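Local coordinates for outer membrane protein OMP121 (Bacteroides thetaiotaomicron, PDB 5FQ8) that probably imports nutrients, perhaps peptides, across the outer membrane as a TonB-dependent receptor, with a plug domain inside a beta-barrel, at residues H517-R522 / D599-N604; G632-S637 / A689-L694; F677-D682 / S733-L738; G739-I744 / S752-T757. All blocks are in the same frame, centred on the assembly; numbering follows the deposited sequence.

Contact 1: H517-R522 / D599-N604; sequences HMELRR and DVYMVN
Barrel strand 513-534 meets the loop between strands 582-596 and 607-609 here, with V600 and Y601 of the loop set against E519, L520 and R521 of the strand. Y601 makes the direct hydrogen bond. Its OH accepts a hydrogen bond from L520 N at 3.0 Å, with a bent angle of 137°. A water in the plane of the ring, at its edge, lies 2.8 Å from Y601 OH and gives a weak, long bond to L520 O. V600 CB of the loop itself lies over one ring face. The E519 carboxylate stands almost perpendicular to that ring, 88° between planes. On its other flank the strand pairs with strand 472-495, where E519 bonds V487 through the backbone. V600 divides its two methyls between neighbours. CG2 touches E519 OE1 at 3.4 Å, and CG1 packs on R521 CB at 3.6 Å. The R521 side chain crosses V600 at about a right angle. A bend at chi3 (-58°) places R521 NH1 4.2 Å from D599 OD1, a charge attraction only; the salt bridge of R521 is with D597. D599 OD1 instead takes a bond from V600 N at 2.7 Å through its anti lone pair. A phenylalanine in place of Y601 would probably leave L520 N without its acceptor and the water without its partner on the ring. Y601 N is hydrogen-bonded to a polar side chain of the chain of another protein.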
loop_
_atom_site.group_PDB
_atom_site.type_symbol
_atom_site.label_atom_id
_atom_site.label_comp_id
_atom_site.label_asym_id
_atom_site.label_seq_id
_atom_site.Cartn_x
_atom_site.Cartn_y
_atom_site.Cartn_z
ATOM N N HIS B 517 7.341 0.151 -10.238
ATOM C CA HIS B 517 7.672 0.661 -11.569
ATOM C C HIS B 517 9.179 0.737 -11.768
ATOM O O HIS B 517 9.918 0.987 -10.824
ATOM C CB HIS B 517 7.056 2.041 -11.789
ATOM C CG HIS B 517 7.270 2.581 -13.159
ATOM N ND1 HIS B 517 6.471 2.237 -14.224
ATOM C CD2 HIS B 517 8.202 3.430 -13.648
ATOM C CE1 HIS B 517 6.896 2.857 -15.311
ATOM N NE2 HIS B 517 7.946 3.587 -14.988
ATOM N N MET B 518 9.622 0.542 -13.010
ATOM C CA MET B 518 11.037 0.611 -13.345
ATOM C C MET B 518 11.220 0.861 -14.834
ATOM O O MET B 518 10.563 0.216 -15.642
ATOM C CB MET B 518 11.766 -0.679 -12.975
ATOM C CG MET B 518 13.138 -0.748 -13.613
ATOM S SD MET B 518 13.585 -2.356 -14.194
ATOM C CE MET B 518 14.789 -1.954 -15.429
ATOM N N GLU B 519 12.142 1.761 -15.194
ATOM C CA GLU B 519 12.539 1.969 -16.583
ATOM C C GLU B 519 14.049 1.869 -16.727
ATOM O O GLU B 519 14.794 2.191 -15.806
ATOM C CB GLU B 519 12.123 3.329 -17.117
ATOM C CG GLU B 519 10.747 3.765 -16.791
ATOM C CD GLU B 519 10.509 5.153 -17.252
ATOM O OE1 GLU B 519 11.510 5.845 -17.473
ATOM O OE2 GLU B 519 9.344 5.556 -17.414
ATOM N N LEU B 520 14.496 1.470 -17.913
ATOM C CA LEU B 520 15.920 1.350 -18.196
ATOM C C LEU B 520 16.164 1.620 -19.667
ATOM O O LEU B 520 15.449 1.103 -20.521
ATOM C CB LEU B 520 16.428 -0.033 -17.825
ATOM C CG LEU B 520 17.900 -0.331 -18.032
ATOM C CD1 LEU B 520 18.690 0.481 -17.066
ATOM C CD2 LEU B 520 18.164 -1.791 -17.803
ATOM N N ARG B 521 17.170 2.426 -19.961
ATOM C CA ARG B 521 17.478 2.796 -21.332
ATOM C C ARG B 521 18.976 2.910 -21.486
ATOM O O ARG B 521 19.673 3.331 -20.567
ATOM C CB ARG B 521 16.830 4.114 -21.716
ATOM C CG ARG B 521 17.250 5.257 -20.839
ATOM C CD ARG B 521 16.474 6.517 -21.130
ATOM N NE ARG B 521 16.609 6.925 -22.514
ATOM C CZ ARG B 521 15.799 7.788 -23.100
ATOM N NH1 ARG B 521 14.811 8.321 -22.406
ATOM N NH2 ARG B 521 15.977 8.107 -24.372
ATOM N N ARG B 522 19.465 2.530 -22.649
ATOM C CA ARG B 522 20.892 2.542 -22.911
ATOM C C ARG B 522 21.169 3.211 -24.245
ATOM O O ARG B 522 20.333 3.209 -25.150
ATOM C CB ARG B 522 21.472 1.137 -22.895
ATOM C CG ARG B 522 21.527 0.534 -21.517
ATOM C CD ARG B 522 22.224 -0.810 -21.501
ATOM N NE ARG B 522 22.325 -1.305 -20.136
ATOM C CZ ARG B 522 21.818 -2.452 -19.706
ATOM N NH1 ARG B 522 21.188 -3.255 -20.542
ATOM N NH2 ARG B 522 21.963 -2.794 -18.439
ATOM N N ASP B 599 11.314 8.244 -25.710
ATOM C CA ASP B 599 11.159 7.801 -24.341
ATOM C C ASP B 599 11.075 6.272 -24.298
ATOM O O ASP B 599 10.914 5.606 -25.322
ATOM C CB ASP B 599 9.916 8.446 -23.736
ATOM C CG ASP B 599 10.034 8.660 -22.254
ATOM O OD1 ASP B 599 10.681 7.825 -21.589
ATOM O OD2 ASP B 599 9.474 9.664 -21.760
ATOM N N VAL B 600 11.194 5.706 -23.100
ATOM C CA VAL B 600 11.295 4.256 -23.012
ATOM C C VAL B 600 9.975 3.596 -23.386
ATOM O O VAL B 600 8.886 4.136 -23.141
ATOM C CB VAL B 600 11.738 3.790 -21.618
ATOM C CG1 VAL B 600 13.210 3.948 -21.477
ATOM C CG2 VAL B 600 11.006 4.548 -20.552
ATOM N N TYR B 601 10.078 2.409 -23.983
ATOM C CA TYR B 601 8.941 1.521 -24.154
ATOM C C TYR B 601 7.809 2.222 -24.904
ATOM O O TYR B 601 6.763 2.542 -24.354
ATOM C CB TYR B 601 8.449 1.031 -22.790
ATOM C CG TYR B 601 9.521 0.657 -21.805
ATOM C CD1 TYR B 601 10.594 -0.124 -22.179
ATOM C CD2 TYR B 601 9.444 1.079 -20.492
ATOM C CE1 TYR B 601 11.554 -0.469 -21.270
ATOM C CE2 TYR B 601 10.395 0.740 -19.582
ATOM C CZ TYR B 601 11.449 -0.028 -19.969
ATOM O OH TYR B 601 12.410 -0.364 -19.052
ATOM N N MET B 602 8.063 2.465 -26.179
ATOM C CA MET B 602 7.070 3.062 -27.054
ATOM C C MET B 602 6.893 2.279 -28.335
ATOM O O MET B 602 6.142 2.715 -29.207
ATOM C CB MET B 602 7.444 4.516 -27.372
ATOM C CG MET B 602 7.474 5.399 -26.135
ATOM S SD MET B 602 7.837 7.119 -26.432
ATOM C CE MET B 602 6.326 7.720 -27.148
ATOM N N VAL B 603 7.541 1.132 -28.459
ATOM C CA VAL B 603 7.492 0.320 -29.664
ATOM C C VAL B 603 6.523 -0.848 -29.523
ATOM O O VAL B 603 5.747 -1.129 -30.433
ATOM C CB VAL B 603 8.910 -0.177 -30.014
ATOM C CG1 VAL B 603 8.883 -1.017 -31.264
ATOM C CG2 VAL B 603 9.823 0.996 -30.184
ATOM N N ASN B 604 6.554 -1.531 -28.416
ATOM C CA ASN B 604 5.771 -2.750 -28.394
ATOM C C ASN B 604 4.484 -2.553 -27.626
ATOM O O ASN B 604 4.442 -1.772 -26.680
ATOM C CB ASN B 604 6.556 -3.885 -27.742
ATOM C CG ASN B 604 7.836 -4.164 -28.454
ATOM O OD1 ASN B 604 7.865 -4.317 -29.670
ATOM N ND2 ASN B 604 8.917 -4.205 -27.706
HETATM O O HOH W 1 14.338 -2.136 -19.969
#

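Contact 2: G632-S637 / A689-L694; sequences GNVLGS and AQNMNL. With MG (magnesium ion), chain L.
The magnesium site lies at the start of a short parallel strand pairing, in which V634 and L635 run beside A689 and Q690. N633 OD1 binds the magnesium ion at 2.2 Å. Two waters, A631 O and a backbone atom of the chain of another protein also bind the ion, so the metal bridges the two proteins. One of these waters also gives a weak bond to G632 O. The strand pairing rests on two straight bonds. L635 N reaches A689 O at 2.8 Å, and N691 N reaches L635 O at 3.2 Å, almost in line with the carbonyl bond. A689 N to N633 O is weak. V634 and A689 share one face of the sheet, where V634 CG2 meets A689 CB at 4.2 Å. The V634 side chain crosses that of N691 at about a right angle; V634 CG1, anti to the backbone N (chi1 172°), touches N691 OD1 at 3.4 Å. The ND2 of that amide is hydrogen-bonded to M602 O. On the other face L635 and Q690 lie side by side and point the same way, with L635 CD2 3.9 Å from Q690 CD. Q690 NE2 bonds a polar side chain of the other protein, while a water joins Q690 OE1 to G636 O. A second water joins N691 O to S637 OG, which also bonds T639. Strand 689-693 lies between strand 629-635, parallel to it, and strand 661-680, antiparallel to it.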
loop_
_atom_site.group_PDB
_atom_site.type_symbol
_atom_site.label_atom_id
_atom_site.label_comp_id
_atom_site.label_asym_id
_atom_site.label_seq_id
_atom_site.Cartn_x
_atom_site.Cartn_y
_atom_site.Cartn_z
ATOM N N GLY B 632 -3.646 -2.025 -23.878
ATOM C CA GLY B 632 -3.151 -0.707 -23.519
ATOM C C GLY B 632 -3.632 0.354 -24.487
ATOM O O GLY B 632 -3.749 0.124 -25.691
ATOM N N ASN B 633 -3.895 1.534 -23.954
ATOM C CA ASN B 633 -4.546 2.528 -24.783
ATOM C C ASN B 633 -3.604 3.267 -25.714
ATOM O O ASN B 633 -4.082 4.095 -26.491
ATOM C CB ASN B 633 -5.276 3.530 -23.906
ATOM C CG ASN B 633 -6.463 2.936 -23.228
ATOM O OD1 ASN B 633 -6.711 1.739 -23.313
ATOM N ND2 ASN B 633 -7.212 3.767 -22.539
ATOM N N VAL B 634 -2.302 2.997 -25.679
ATOM C CA VAL B 634 -1.333 3.724 -26.491
ATOM C C VAL B 634 -0.711 2.763 -27.486
ATOM O O VAL B 634 0.064 1.885 -27.114
ATOM C CB VAL B 634 -0.262 4.396 -25.633
ATOM C CG1 VAL B 634 0.816 4.965 -26.525
ATOM C CG2 VAL B 634 -0.880 5.471 -24.791
ATOM N N LEU B 635 -1.012 2.961 -28.751
ATOM C CA LEU B 635 -0.609 2.015 -29.773
ATOM C C LEU B 635 0.884 2.110 -29.996
ATOM O O LEU B 635 1.404 3.185 -30.278
ATOM C CB LEU B 635 -1.364 2.306 -31.063
ATOM C CG LEU B 635 -1.166 1.395 -32.260
ATOM C CD1 LEU B 635 -1.560 -0.011 -31.885
ATOM C CD2 LEU B 635 -2.016 1.899 -33.383
ATOM N N GLY B 636 1.576 1.000 -29.870
ATOM C CA GLY B 636 2.989 1.003 -30.145
ATOM C C GLY B 636 3.266 1.056 -31.630
ATOM O O GLY B 636 2.389 0.857 -32.462
ATOM N N SER B 637 4.519 1.336 -31.970
ATOM C CA SER B 637 4.918 1.465 -33.363
ATOM C C SER B 637 6.340 0.973 -33.503
ATOM O O SER B 637 7.208 1.384 -32.735
ATOM C CB SER B 637 4.818 2.914 -33.844
ATOM O OG SER B 637 5.348 3.044 -35.148
ATOM N N ALA B 689 -4.193 6.931 -28.291
ATOM C CA ALA B 689 -3.021 7.609 -28.808
ATOM C C ALA B 689 -2.215 6.616 -29.611
ATOM O O ALA B 689 -2.311 5.410 -29.405
ATOM C CB ALA B 689 -2.174 8.208 -27.689
ATOM N N GLN B 690 -1.436 7.133 -30.540
ATOM C CA GLN B 690 -0.502 6.318 -31.292
ATOM C C GLN B 690 0.842 7.004 -31.260
ATOM O O GLN B 690 0.921 8.215 -31.454
ATOM C CB GLN B 690 -0.951 6.102 -32.729
ATOM C CG GLN B 690 0.031 5.269 -33.509
ATOM C CD GLN B 690 -0.350 5.084 -34.945
ATOM O OE1 GLN B 690 0.319 4.368 -35.680
ATOM N NE2 GLN B 690 -1.420 5.736 -35.365
ATOM N N ASN B 691 1.891 6.245 -30.983
ATOM C CA ASN B 691 3.234 6.800 -30.993
ATOM C C ASN B 691 3.700 6.930 -32.430
ATOM O O ASN B 691 3.780 5.931 -33.149
ATOM C CB ASN B 691 4.189 5.904 -30.211
ATOM C CG ASN B 691 3.834 5.797 -28.761
ATOM O OD1 ASN B 691 3.197 6.676 -28.195
ATOM N ND2 ASN B 691 4.264 4.717 -28.140
ATOM N N MET B 692 4.004 8.147 -32.863
ATOM C CA MET B 692 4.561 8.292 -34.196
ATOM C C MET B 692 5.473 9.499 -34.236
ATOM O O MET B 692 5.511 10.302 -33.307
ATOM C CB MET B 692 3.458 8.388 -35.248
ATOM C CG MET B 692 2.318 9.317 -34.908
ATOM S SD MET B 692 0.785 8.847 -35.724
ATOM C CE MET B 692 1.384 8.122 -37.221
ATOM N N ASN B 693 6.237 9.589 -35.318
ATOM C CA ASN B 693 7.117 10.727 -35.543
ATOM C C ASN B 693 6.309 11.954 -35.925
ATOM O O ASN B 693 5.552 11.924 -36.895
ATOM C CB ASN B 693 8.107 10.402 -36.654
ATOM C CG ASN B 693 8.920 9.175 -36.358
ATOM O OD1 ASN B 693 8.759 8.154 -36.997
ATOM N ND2 ASN B 693 9.800 9.266 -35.382
ATOM N N LEU B 694 6.487 13.041 -35.189
ATOM C CA LEU B 694 5.724 14.245 -35.468
ATOM C C LEU B 694 6.332 15.023 -36.628
ATOM O O LEU B 694 7.295 14.606 -37.273
ATOM C CB LEU B 694 5.648 15.139 -34.240
ATOM C CG LEU B 694 4.891 14.666 -33.017
ATOM C CD1 LEU B 694 4.660 15.816 -32.086
ATOM C CD2 LEU B 694 3.589 14.053 -33.415
HETATM MG MG MG L . -7.565 -0.154 -23.901
HETATM O O HOH W 2 -6.702 -0.114 -25.715
HETATM O O HOH W 3 1.706 1.983 -35.046
HETATM O O HOH W 4 4.206 5.463 -35.968
HETATM O O HOH W 5 -7.998 -0.499 -21.939
#

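Contact 3: F677-D682 / S733-L738; sequences FSLAMD and SLPEEL
L679, near the end of barrel strand 661-680, and M681, just past it, pack against L734, P735 and L738 of the loop that follows strand 716-731. No hydrogen bond crosses between the two segments. The apolar contacts fall into two groups. In the first, L679 spreads its two methyls. CD2 lies against the proline ring, 3.8 Å from both CG and CD of P735, and CD1 comes 4.4 Å from L734 CD2. The same CD1 also sits at the edge of the F677 ring, in its plane. In the second group L738 CD2 is the shared atom. It meets L679 CD2 at 4.1 Å and M681 CB at 3.8 Å. The M681 chain is extended, CG anti to the backbone N (chi1 -162°), which carries CG and SD past the same methyl. Cutting L738 back to an alanine is likely to open a gap between L679 and M681 and leave the M681 chain freer to move. M681 and L738 also pack on apolar side chains of the chain of another protein. The polar partners named here lie outside the two segments. L734 N makes a weak bond to T757 OG1, and A680 N a weak one to T742 OG1. L738 CB lies 3.6 Å from A680 O. Inside the loop, around the 3-10 segment 736-737, L738 N bonds back to P735 O at 3.3 Å.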
loop_
_atom_site.group_PDB
_atom_site.type_symbol
_atom_site.label_atom_id
_atom_site.label_comp_id
_atom_site.label_asym_id
_atom_site.label_seq_id
_atom_site.Cartn_x
_atom_site.Cartn_y
_atom_site.Cartn_z
ATOM N N PHE B 677 6.244 10.898 -30.245
ATOM C CA PHE B 677 5.287 11.483 -29.328
ATOM C C PHE B 677 4.023 10.646 -29.349
ATOM O O PHE B 677 3.661 10.097 -30.390
ATOM C CB PHE B 677 5.007 12.935 -29.734
ATOM C CG PHE B 677 3.910 13.583 -28.971
ATOM C CD1 PHE B 677 4.106 14.013 -27.687
ATOM C CD2 PHE B 677 2.691 13.790 -29.553
ATOM C CE1 PHE B 677 3.111 14.619 -26.988
ATOM C CE2 PHE B 677 1.682 14.394 -28.857
ATOM C CZ PHE B 677 1.897 14.816 -27.561
ATOM N N SER B 678 3.370 10.530 -28.196
ATOM C CA SER B 678 2.116 9.781 -28.096
ATOM C C SER B 678 0.996 10.693 -28.552
ATOM O O SER B 678 0.375 11.400 -27.761
ATOM C CB SER B 678 1.901 9.282 -26.679
ATOM O OG SER B 678 2.693 8.132 -26.426
ATOM N N LEU B 679 0.716 10.644 -29.850
ATOM C CA LEU B 679 -0.208 11.570 -30.490
ATOM C C LEU B 679 -1.657 11.166 -30.271
ATOM O O LEU B 679 -2.006 9.995 -30.393
ATOM C CB LEU B 679 0.085 11.618 -31.982
ATOM C CG LEU B 679 -0.549 12.744 -32.764
ATOM C CD1 LEU B 679 -0.146 14.038 -32.122
ATOM C CD2 LEU B 679 -0.061 12.663 -34.179
ATOM N N ALA B 680 -2.512 12.148 -29.997
ATOM C CA ALA B 680 -3.911 11.854 -29.696
ATOM C C ALA B 680 -4.620 11.217 -30.883
ATOM O O ALA B 680 -4.318 11.505 -32.039
ATOM C CB ALA B 680 -4.649 13.119 -29.277
ATOM N N MET B 681 -5.569 10.335 -30.578
ATOM C CA MET B 681 -6.259 9.531 -31.576
ATOM C C MET B 681 -7.673 9.252 -31.099
ATOM O O MET B 681 -7.950 9.259 -29.895
ATOM C CB MET B 681 -5.527 8.223 -31.822
ATOM C CG MET B 681 -5.864 7.517 -33.084
ATOM S SD MET B 681 -4.673 6.238 -33.257
ATOM C CE MET B 681 -5.067 5.564 -34.806
ATOM N N ASP B 682 -8.560 9.005 -32.056
ATOM C CA ASP B 682 -9.963 8.748 -31.763
ATOM C C ASP B 682 -10.111 7.448 -30.987
ATOM O O ASP B 682 -9.736 6.381 -31.496
ATOM C CB ASP B 682 -10.767 8.705 -33.064
ATOM C CG ASP B 682 -12.228 8.322 -32.861
ATOM O OD1 ASP B 682 -12.750 8.378 -31.729
ATOM O OD2 ASP B 682 -12.865 7.970 -33.872
ATOM N N SER B 733 3.706 20.900 -38.664
ATOM C CA SER B 733 2.664 19.946 -38.999
ATOM C C SER B 733 2.573 18.911 -37.897
ATOM O O SER B 733 3.566 18.580 -37.253
ATOM C CB SER B 733 2.923 19.262 -40.340
ATOM O OG SER B 733 4.159 18.578 -40.320
ATOM N N LEU B 734 1.359 18.440 -37.661
ATOM C CA LEU B 734 1.101 17.268 -36.864
ATOM C C LEU B 734 0.404 16.261 -37.758
ATOM O O LEU B 734 -0.538 16.638 -38.464
ATOM C CB LEU B 734 0.234 17.603 -35.658
ATOM C CG LEU B 734 0.970 18.337 -34.545
ATOM C CD1 LEU B 734 0.006 18.767 -33.505
ATOM C CD2 LEU B 734 2.019 17.444 -33.934
ATOM N N PRO B 735 0.845 14.997 -37.785
ATOM C CA PRO B 735 0.309 14.021 -38.742
ATOM C C PRO B 735 -1.183 14.118 -39.022
ATOM O O PRO B 735 -2.016 13.954 -38.127
ATOM C CB PRO B 735 0.670 12.693 -38.080
ATOM C CG PRO B 735 1.947 12.976 -37.446
ATOM C CD PRO B 735 1.886 14.397 -36.950
ATOM N N GLU B 736 -1.501 14.391 -40.290
ATOM C CA GLU B 736 -2.861 14.734 -40.683
ATOM C C GLU B 736 -3.833 13.643 -40.301
ATOM O O GLU B 736 -4.939 13.920 -39.831
ATOM C CB GLU B 736 -2.933 14.963 -42.192
ATOM C CG GLU B 736 -2.390 16.287 -42.705
ATOM C CD GLU B 736 -2.384 16.357 -44.227
ATOM O OE1 GLU B 736 -2.590 15.299 -44.857
ATOM O OE2 GLU B 736 -2.177 17.456 -44.794
ATOM N N GLU B 737 -3.413 12.391 -40.473
ATOM C CA GLU B 737 -4.314 11.254 -40.380
ATOM C C GLU B 737 -5.022 11.174 -39.050
ATOM O O GLU B 737 -6.079 10.551 -38.971
ATOM C CB GLU B 737 -3.543 9.973 -40.645
ATOM C CG GLU B 737 -2.691 10.067 -41.885
ATOM C CD GLU B 737 -1.332 10.640 -41.593
ATOM O OE1 GLU B 737 -0.776 10.296 -40.533
ATOM O OE2 GLU B 737 -0.829 11.443 -42.405
ATOM N N LEU B 738 -4.494 11.808 -38.016
ATOM C CA LEU B 738 -5.108 11.783 -36.700
ATOM C C LEU B 738 -5.657 13.134 -36.290
ATOM O O LEU B 738 -5.925 13.341 -35.105
ATOM C CB LEU B 738 -4.108 11.309 -35.652
ATOM C CG LEU B 738 -3.830 9.835 -35.418
ATOM C CD1 LEU B 738 -3.171 9.180 -36.603
ATOM C CD2 LEU B 738 -2.944 9.723 -34.210
#

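Contact 4: G739-I744 / S752-T757; sequences GGITTI and SMYAIT
The Y754 ring, on one strand of a beta hairpin, has I741 over one face and T742 O at its edge, near the ring plane. I741 CD1 makes a CH-pi contact 4.1 Å from the Y754 ring centroid and 23° off the normal, set toward the rim. T743 OG1 approaches the ring obliquely, 3.4 Å from CE1 of Y754. Beyond the pair, K765 makes a cation-pi contact with the ring, and Y754 OH bonds a polar side chain of the chain of another protein. The hairpin is built from strands 741-746 and 752-756. Its segments 741-743 and 752-756 are antiparallel but strongly twisted, 142° apart in direction. Two good backbone bonds hold them. A755 N reaches T742 O at 3.0 Å, and I744 N reaches M753 O at 3.0 Å; both donors lie in the carbonyl plane. The return bond from T742 N to A755 O is weak. T743 and Y754 form a non-hydrogen-bonded pair whose side chains diverge. I741 CG1 is anti to the backbone N (chi1 179°), which brings it to both Y754 CD1 and I756 CG1. A755 CB packs against both T742 CG2 and I744 CD1, each at 4.0 Å. T743 also packs on the backbone of the bound peptide. At the open end of the hairpin G740 leaves room for T757, because a CB there would clash with T757 OG1. G740 O takes a weak bond from T757 N and a second from the hydroxyl: T757 OG1 donates to G740 O at 3.3 Å, nearly at right angles to the C=O bond.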
loop_
_atom_site.group_PDB
_atom_site.type_symbol
_atom_site.label_atom_id
_atom_site.label_comp_id
_atom_site.label_asym_id
_atom_site.label_seq_id
_atom_site.Cartn_x
_atom_site.Cartn_y
_atom_site.Cartn_z
ATOM N N GLY B 739 -5.851 14.047 -37.237
ATOM C CA GLY B 739 -6.212 15.409 -36.917
ATOM C C GLY B 739 -4.983 16.288 -36.797
ATOM O O GLY B 739 -3.841 15.825 -36.774
ATOM N N GLY B 740 -5.212 17.586 -36.722
ATOM C CA GLY B 740 -4.055 18.447 -36.625
ATOM C C GLY B 740 -3.898 19.056 -35.254
ATOM O O GLY B 740 -3.366 20.158 -35.123
ATOM N N ILE B 741 -4.338 18.342 -34.225
ATOM C CA ILE B 741 -4.498 18.908 -32.896
ATOM C C ILE B 741 -4.201 17.811 -31.894
ATOM O O ILE B 741 -4.388 16.634 -32.186
ATOM C CB ILE B 741 -5.920 19.490 -32.740
ATOM C CG1 ILE B 741 -6.152 20.063 -31.357
ATOM C CG2 ILE B 741 -6.933 18.432 -32.988
ATOM C CD1 ILE B 741 -7.505 20.692 -31.213
ATOM N N THR B 742 -3.687 18.193 -30.728
ATOM C CA THR B 742 -3.373 17.224 -29.686
ATOM C C THR B 742 -3.204 17.943 -28.362
ATOM O O THR B 742 -2.559 18.972 -28.295
ATOM C CB THR B 742 -2.122 16.413 -30.024
ATOM O OG1 THR B 742 -1.951 15.385 -29.053
ATOM C CG2 THR B 742 -0.895 17.266 -30.044
ATOM N N THR B 743 -3.796 17.400 -27.318
ATOM C CA THR B 743 -3.796 18.057 -26.024
ATOM C C THR B 743 -2.431 17.962 -25.355
ATOM O O THR B 743 -1.793 16.911 -25.376
ATOM C CB THR B 743 -4.838 17.421 -25.118
ATOM O OG1 THR B 743 -6.087 17.336 -25.801
ATOM C CG2 THR B 743 -5.016 18.237 -23.887
ATOM N N ILE B 744 -1.993 19.069 -24.761
ATOM C CA ILE B 744 -0.811 19.095 -23.914
ATOM C C ILE B 744 -1.181 19.083 -22.438
ATOM O O ILE B 744 -0.541 18.402 -21.638
ATOM C CB ILE B 744 0.063 20.314 -24.260
ATOM C CG1 ILE B 744 0.710 20.131 -25.616
ATOM C CG2 ILE B 744 1.137 20.512 -23.242
ATOM C CD1 ILE B 744 1.424 21.356 -26.070
ATOM N N SER B 752 -8.329 24.455 -22.202
ATOM C CA SER B 752 -7.364 23.432 -22.574
ATOM C C SER B 752 -6.317 23.996 -23.514
ATOM O O SER B 752 -6.628 24.791 -24.399
ATOM C CB SER B 752 -8.044 22.246 -23.241
ATOM O OG SER B 752 -9.344 22.074 -22.735
ATOM N N MET B 753 -5.089 23.533 -23.343
ATOM C CA MET B 753 -3.936 24.024 -24.081
ATOM C C MET B 753 -3.470 22.947 -25.049
ATOM O O MET B 753 -3.262 21.799 -24.657
ATOM C CB MET B 753 -2.821 24.433 -23.110
ATOM C CG MET B 753 -1.520 24.880 -23.746
ATOM S SD MET B 753 -0.147 24.928 -22.603
ATOM C CE MET B 753 -0.116 26.585 -22.160
ATOM N N TYR B 754 -3.307 23.315 -26.300
ATOM C CA TYR B 754 -3.147 22.343 -27.368
ATOM C C TYR B 754 -1.812 22.520 -28.061
ATOM O O TYR B 754 -1.024 23.387 -27.719
ATOM C CB TYR B 754 -4.292 22.465 -28.378
ATOM C CG TYR B 754 -5.614 22.035 -27.809
ATOM C CD1 TYR B 754 -5.954 20.689 -27.749
ATOM C CD2 TYR B 754 -6.508 22.962 -27.293
ATOM C CE1 TYR B 754 -7.141 20.283 -27.208
ATOM C CE2 TYR B 754 -7.705 22.559 -26.758
ATOM C CZ TYR B 754 -8.013 21.217 -26.715
ATOM O OH TYR B 754 -9.205 20.794 -26.183
ATOM N N ALA B 755 -1.564 21.653 -29.033
ATOM C CA ALA B 755 -0.567 21.864 -30.071
ATOM C C ALA B 755 -1.277 21.638 -31.392
ATOM O O ALA B 755 -1.671 20.514 -31.698
ATOM C CB ALA B 755 0.623 20.928 -29.915
ATOM N N ILE B 756 -1.457 22.700 -32.160
ATOM C CA ILE B 756 -2.245 22.682 -33.382
ATOM C C ILE B 756 -1.332 22.991 -34.555
ATOM O O ILE B 756 -0.332 23.689 -34.405
ATOM C CB ILE B 756 -3.391 23.692 -33.269
ATOM C CG1 ILE B 756 -4.054 23.554 -31.909
ATOM C CG2 ILE B 756 -4.403 23.457 -34.329
ATOM C CD1 ILE B 756 -5.242 24.443 -31.736
ATOM N N THR B 757 -1.692 22.485 -35.733
ATOM C CA THR B 757 -0.728 22.342 -36.819
ATOM C C THR B 757 -0.078 23.666 -37.193
ATOM O O THR B 757 1.137 23.819 -37.072
ATOM C CB THR B 757 -1.381 21.696 -38.042
ATOM O OG1 THR B 757 -1.515 20.294 -37.815
ATOM C CG2 THR B 757 -0.524 21.877 -39.263
#

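Overall arrangement
The contacts come in chain order from 1 to 4, except that the segments of contacts 2 and 3 alternate. The centres of contacts 1 and 2 are 14 Å apart. Those of contacts 2 and 3 are 9 Å apart, as are those of contacts 3 and 4. Contact 1 touches contact 2 where V603 packs on S637. Contacts 2 and 3 share the pairing of strands 661-680 and 689-693. Contact 3 packs L734 against A755 of contact 4, whose hairpin belongs to a separate four-stranded sheet. Contacts 1 and 4 do not touch. The series runs from barrel strand 513-534 through the strand pairs around 689-693 to the hairpin 741-756, and each contact also reaches the partner protein.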